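Local coordinates for protein nitroalkane oxidase (Podospora anserina, PDB 3MKH) that oxidises primary and secondary nitroalkanes to aldehydes or ketones with FAD, releasing nitrite and reducing molecular oxygen to hydrogen peroxide, at residues S46-Y51 and E125-A130; L101-I106 and C182-V187. One frame throughout, in Å; residues are numbered along the deposited sequence.

Both contacts join helices of the N-terminal helical part to the strand region that follows, as expected for the acyl-CoA dehydrogenase fold, and their centres lie 15 Å apart. They meet where strands 130-133 and 184-191 run parallel: L129 N of contact 1 probably bonds to D183 OD2 of contact 2 at 2.8 Å, and L129 O probably accepts from L184 N at 3.2 Å. Helix 90-109 serves both, supplying T99 to Y51 in contact 1 and residues 101-106 to contact 2. FAD is nearer contact 2, where L101 touches it and G102 lies about 7 Å from FAD. The side chain of L129 in contact 1 is about 11 Å from the bound FAD.

Contact 1: S46-Y51 and E125-A130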
loop_
_atom_site.group_PDB
_atom_site.type_symbol
_atom_site.label_atom_id
_atom_site.label_comp_id
_atom_site.label_asym_id
_atom_site.label_seq_id
_atom_site.Cartn_x
_atom_site.Cartn_y
_atom_site.Cartn_z
ATOM N N SER A 46 32.407 -19.437 -14.212
ATOM C CA SER A 46 33.468 -19.106 -13.272
ATOM C C SER A 46 33.151 -19.530 -11.831
ATOM O O SER A 46 34.033 -19.522 -10.984
ATOM C CB SER A 46 33.785 -17.601 -13.293
ATOM O OG SER A 46 32.816 -16.857 -12.560
ATOM N N THR A 47 31.901 -19.871 -11.542
ATOM C CA THR A 47 31.564 -20.300 -10.179
ATOM C C THR A 47 31.744 -21.805 -9.932
ATOM O O THR A 47 31.451 -22.296 -8.850
ATOM C CB THR A 47 30.120 -19.903 -9.781
ATOM O OG1 THR A 47 29.186 -20.553 -10.650
ATOM C CG2 THR A 47 29.930 -18.396 -9.885
ATOM N N GLN A 48 32.236 -22.534 -10.924
ATOM C CA GLN A 48 32.381 -23.979 -10.744
ATOM C C GLN A 48 33.317 -24.358 -9.580
ATOM O O GLN A 48 32.968 -25.201 -8.745
ATOM C CB GLN A 48 32.800 -24.676 -12.045
ATOM C CG GLN A 48 32.696 -26.208 -11.935
ATOM C CD GLN A 48 33.096 -26.948 -13.196
ATOM O OE1 GLN A 48 33.514 -26.346 -14.179
ATOM N NE2 GLN A 48 32.987 -28.274 -13.160
ATOM N N PRO A 49 34.514 -23.754 -9.522
ATOM C CA PRO A 49 35.404 -24.129 -8.418
ATOM C C PRO A 49 34.779 -23.917 -7.034
ATOM O O PRO A 49 34.946 -24.763 -6.148
ATOM C CB PRO A 49 36.618 -23.215 -8.623
ATOM C CG PRO A 49 36.642 -22.990 -10.120
ATOM C CD PRO A 49 35.197 -22.920 -10.533
ATOM N N THR A 50 34.062 -22.818 -6.824
ATOM C CA THR A 50 33.462 -22.645 -5.505
ATOM C C THR A 50 32.257 -23.546 -5.291
ATOM O O THR A 50 31.981 -23.957 -4.166
ATOM C CB THR A 50 33.135 -21.180 -5.156
ATOM O OG1 THR A 50 32.427 -20.585 -6.228
ATOM C CG2 THR A 50 34.420 -20.377 -4.906
ATOM N N TYR A 51 31.541 -23.869 -6.360
ATOM C CA TYR A 51 30.497 -24.877 -6.263
ATOM C C TYR A 51 31.108 -26.223 -5.842
ATOM O O TYR A 51 30.563 -26.925 -4.979
ATOM C CB TYR A 51 29.759 -24.991 -7.604
ATOM C CG TYR A 51 28.585 -25.949 -7.645
ATOM C CD1 TYR A 51 28.785 -27.323 -7.755
ATOM C CD2 TYR A 51 27.284 -25.482 -7.617
ATOM C CE1 TYR A 51 27.718 -28.202 -7.811
ATOM C CE2 TYR A 51 26.204 -26.357 -7.690
ATOM C CZ TYR A 51 26.431 -27.719 -7.788
ATOM O OH TYR A 51 25.370 -28.597 -7.869
ATOM N N GLU A 125 32.227 -35.350 -3.850
ATOM C CA GLU A 125 33.226 -34.766 -4.747
ATOM C C GLU A 125 32.701 -34.393 -6.140
ATOM O O GLU A 125 31.545 -34.646 -6.474
ATOM C CB GLU A 125 34.476 -35.649 -4.842
ATOM C CG GLU A 125 34.223 -37.071 -5.271
ATOM C CD GLU A 125 35.440 -37.955 -5.021
ATOM O OE1 GLU A 125 35.768 -38.789 -5.897
ATOM O OE2 GLU A 125 36.075 -37.804 -3.953
ATOM N N GLY A 126 33.573 -33.795 -6.944
ATOM C CA GLY A 126 33.182 -33.243 -8.224
ATOM C C GLY A 126 32.241 -32.056 -8.062
ATOM O O GLY A 126 32.208 -31.404 -7.018
ATOM N N SER A 127 31.467 -31.782 -9.105
ATOM C CA SER A 127 30.566 -30.647 -9.098
ATOM C C SER A 127 29.329 -30.943 -9.926
ATOM O O SER A 127 29.020 -30.201 -10.856
ATOM C CB SER A 127 31.299 -29.411 -9.640
ATOM O OG SER A 127 31.947 -29.708 -10.868
ATOM N N PRO A 128 28.596 -32.020 -9.575
ATOM C CA PRO A 128 27.414 -32.402 -10.348
ATOM C C PRO A 128 26.287 -31.374 -10.198
ATOM O O PRO A 128 26.091 -30.840 -9.111
ATOM C CB PRO A 128 26.996 -33.739 -9.723
ATOM C CG PRO A 128 27.500 -33.667 -8.286
ATOM C CD PRO A 128 28.786 -32.865 -8.375
ATOM N N LEU A 129 25.567 -31.124 -11.282
ATOM C CA LEU A 129 24.456 -30.182 -11.305
ATOM C C LEU A 129 23.170 -30.913 -11.623
ATOM O O LEU A 129 23.159 -31.816 -12.468
ATOM C CB LEU A 129 24.684 -29.136 -12.397
ATOM C CG LEU A 129 25.747 -28.076 -12.152
ATOM C CD1 LEU A 129 26.086 -27.399 -13.475
ATOM C CD2 LEU A 129 25.235 -27.073 -11.136
ATOM N N ALA A 130 22.092 -30.521 -10.950
ATOM C CA ALA A 130 20.763 -31.056 -11.212
ATOM C C ALA A 130 19.832 -29.887 -11.505
ATOM O O ALA A 130 20.098 -28.757 -11.088
ATOM C CB ALA A 130 20.236 -31.887 -10.004
#
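Y51 and Q48, one turn apart on helix 48-56, grip the loop ahead of strand 130-133 at two polar points. The tyrosine swings away from its own backbone N (chi1 -177°), which carries the ring across to the loop and lets OH donate to P128 O at 2.7 Å. That carbonyl oxygen lies at the ring edge, near its plane, while the donor is tilted 19° from the carbonyl plane. Two aliphatic groups approach the ring obliquely: S127 CB at 3.8 Å from Y51 CD1 and, by the phenol end, L129 CD2 at 3.6 Å from Y51 CZ. At the S127 end, Q48, its chain extended beyond CG, points NE2 at S127 OG; the bond of 2.9 Å is nearly straight (175°) and lies in the amide plane. T99 OG1 also bonds Y51 OH, and W177 meets the tyrosine ring edge-to-face. A phenylalanine in place of Y51 would probably keep much of the apolar packing but leave P128 O and T99 OG1 without their shared hydroxyl partner. The buried phenol thus ties loop carbonyl and helix 90-109 together, while the hydrogen bond from the Q48 side-chain amide holds the S127 hydroxyl at the more open side.

Contact 2: L101-I106 and C182-V187; sequences LGLTPI and CDLACV
The carbonyl oxygen of G102 and SG of C186 lie 3.3 Å apart, the closest polar approach between helix 101-106 and strand 184-187. The helix is kinked at P105, whose N carries no hydrogen, and I106 N, the usual i+4 donor to G102 O, makes no bond to the preceding turn. The same sulfur is bordered by apolar groups of the helix, with P105 CB at 4.1 Å and I106 CG1 at 4.0 Å. Its chi1 of -70° places SG beside the backbone N of C186 and directs it into this corner, where a glycine backbone, a proline ring and an isoleucine branch converge.

Next to the thiol, I106 and L184 reach toward each other tip to tip. Their methyls, CD1 of I106 and CD2 of L184, stand 3.4 Å apart, tighter than ordinary van der Waals contact. L184 sends CG anti to its own N (chi1 -176°), bringing CD2 up to the helix; L103 CD2 is a more distant neighbour of that methyl, at 4.2 Å. The segment axes pass 7.9 Å apart and cross at 65°, with the CA atoms of G102 and C186 closest, at 6.3 Å. L184 and C186 face the helix, while the intervening A185 turns its methyl away, onto V133 of the adjoining strand.

L101, at the start of the helical segment, touches FAD. On the strand side, I208 and L210 also pack against C186. The joint between helical and strand regions near FAD is therefore a buried, mainly apolar one, in which close-set methyls and a polarisable sulfur meet a carbonyl released from regular helical bonding.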
loop_
_atom_site.group_PDB
_atom_site.type_symbol
_atom_site.label_atom_id
_atom_site.label_comp_id
_atom_site.label_asym_id
_atom_site.label_seq_id
_atom_site.Cartn_x
_atom_site.Cartn_y
_atom_site.Cartn_z
ATOM N N LEU A 101 16.607 -28.139 -5.761
ATOM C CA LEU A 101 15.275 -28.200 -6.355
ATOM C C LEU A 101 15.192 -29.327 -7.393
ATOM O O LEU A 101 14.190 -30.052 -7.470
ATOM C CB LEU A 101 14.895 -26.847 -6.983
ATOM C CG LEU A 101 13.531 -26.820 -7.694
ATOM C CD1 LEU A 101 12.377 -27.118 -6.749
ATOM C CD2 LEU A 101 13.315 -25.485 -8.407
ATOM N N GLY A 102 16.252 -29.478 -8.181
ATOM C CA GLY A 102 16.307 -30.537 -9.174
ATOM C C GLY A 102 16.267 -31.930 -8.557
ATOM O O GLY A 102 15.727 -32.862 -9.149
ATOM N N LEU A 103 16.840 -32.077 -7.369
ATOM C CA LEU A 103 16.816 -33.370 -6.662
ATOM C C LEU A 103 15.502 -33.661 -5.935
ATOM O O LEU A 103 15.221 -34.817 -5.591
ATOM C CB LEU A 103 17.979 -33.460 -5.670
ATOM C CG LEU A 103 19.365 -33.374 -6.307
ATOM C CD1 LEU A 103 20.466 -33.175 -5.249
ATOM C CD2 LEU A 103 19.619 -34.599 -7.175
ATOM N N THR A 104 14.701 -32.623 -5.713
ATOM C CA THR A 104 13.479 -32.749 -4.920
ATOM C C THR A 104 12.460 -33.769 -5.468
ATOM O O THR A 104 11.942 -34.582 -4.707
ATOM C CB THR A 104 12.824 -31.366 -4.669
ATOM O OG1 THR A 104 13.748 -30.539 -3.950
ATOM C CG2 THR A 104 11.516 -31.512 -3.856
ATOM N N PRO A 105 12.184 -33.754 -6.783
ATOM C CA PRO A 105 11.243 -34.762 -7.294
ATOM C C PRO A 105 11.715 -36.183 -7.043
ATOM O O PRO A 105 10.897 -37.069 -6.819
ATOM C CB PRO A 105 11.200 -34.473 -8.801
ATOM C CG PRO A 105 11.515 -33.000 -8.877
ATOM C CD PRO A 105 12.594 -32.809 -7.840
ATOM N N ILE A 106 13.025 -36.388 -7.065
ATOM C CA ILE A 106 13.610 -37.686 -6.773
ATOM C C ILE A 106 13.479 -38.054 -5.281
ATOM O O ILE A 106 13.164 -39.200 -4.959
ATOM C CB ILE A 106 15.061 -37.769 -7.266
ATOM C CG1 ILE A 106 15.080 -37.576 -8.788
ATOM C CG2 ILE A 106 15.661 -39.126 -6.938
ATOM C CD1 ILE A 106 16.447 -37.409 -9.369
ATOM N N CYS A 182 23.244 -30.697 -18.165
ATOM C CA CYS A 182 23.679 -30.945 -16.795
ATOM C C CYS A 182 23.701 -32.453 -16.488
ATOM O O CYS A 182 23.266 -33.269 -17.306
ATOM C CB CYS A 182 22.779 -30.191 -15.808
ATOM S SG CYS A 182 21.109 -30.895 -15.641
ATOM N N ASP A 183 24.201 -32.815 -15.310
ATOM C CA ASP A 183 24.262 -34.224 -14.891
ATOM C C ASP A 183 22.905 -34.898 -14.762
ATOM O O ASP A 183 22.740 -36.053 -15.163
ATOM C CB ASP A 183 24.995 -34.344 -13.554
ATOM C CG ASP A 183 26.380 -33.722 -13.596
ATOM O OD1 ASP A 183 27.370 -34.481 -13.646
ATOM O OD2 ASP A 183 26.478 -32.473 -13.573
ATOM N N LEU A 184 21.936 -34.199 -14.176
ATOM C CA LEU A 184 20.646 -34.826 -13.908
ATOM C C LEU A 184 19.510 -33.821 -14.036
ATOM O O LEU A 184 19.381 -32.922 -13.218
ATOM C CB LEU A 184 20.641 -35.432 -12.502
ATOM C CG LEU A 184 19.374 -36.202 -12.144
ATOM C CD1 LEU A 184 19.152 -37.279 -13.191
ATOM C CD2 LEU A 184 19.498 -36.824 -10.744
ATOM N N ALA A 185 18.690 -33.968 -15.067
ATOM C CA ALA A 185 17.557 -33.069 -15.271
ATOM C C ALA A 185 16.260 -33.829 -15.015
ATOM O O ALA A 185 16.081 -34.928 -15.539
ATOM C CB ALA A 185 17.571 -32.510 -16.705
ATOM N N CYS A 186 15.369 -33.262 -14.203
ATOM C CA CYS A 186 14.013 -33.801 -14.071
ATOM C C CYS A 186 13.105 -33.051 -15.043
ATOM O O CYS A 186 12.727 -31.906 -14.782
ATOM C CB CYS A 186 13.493 -33.637 -12.644
ATOM S SG CYS A 186 14.343 -34.710 -11.452
ATOM N N VAL A 187 12.769 -33.688 -16.164
ATOM C CA VAL A 187 12.060 -32.989 -17.232
ATOM C C VAL A 187 10.574 -33.230 -17.104
ATOM O O VAL A 187 10.091 -34.373 -17.184
ATOM C CB VAL A 187 12.558 -33.390 -18.625
ATOM C CG1 VAL A 187 11.810 -32.597 -19.726
ATOM C CG2 VAL A 187 14.052 -33.145 -18.720
#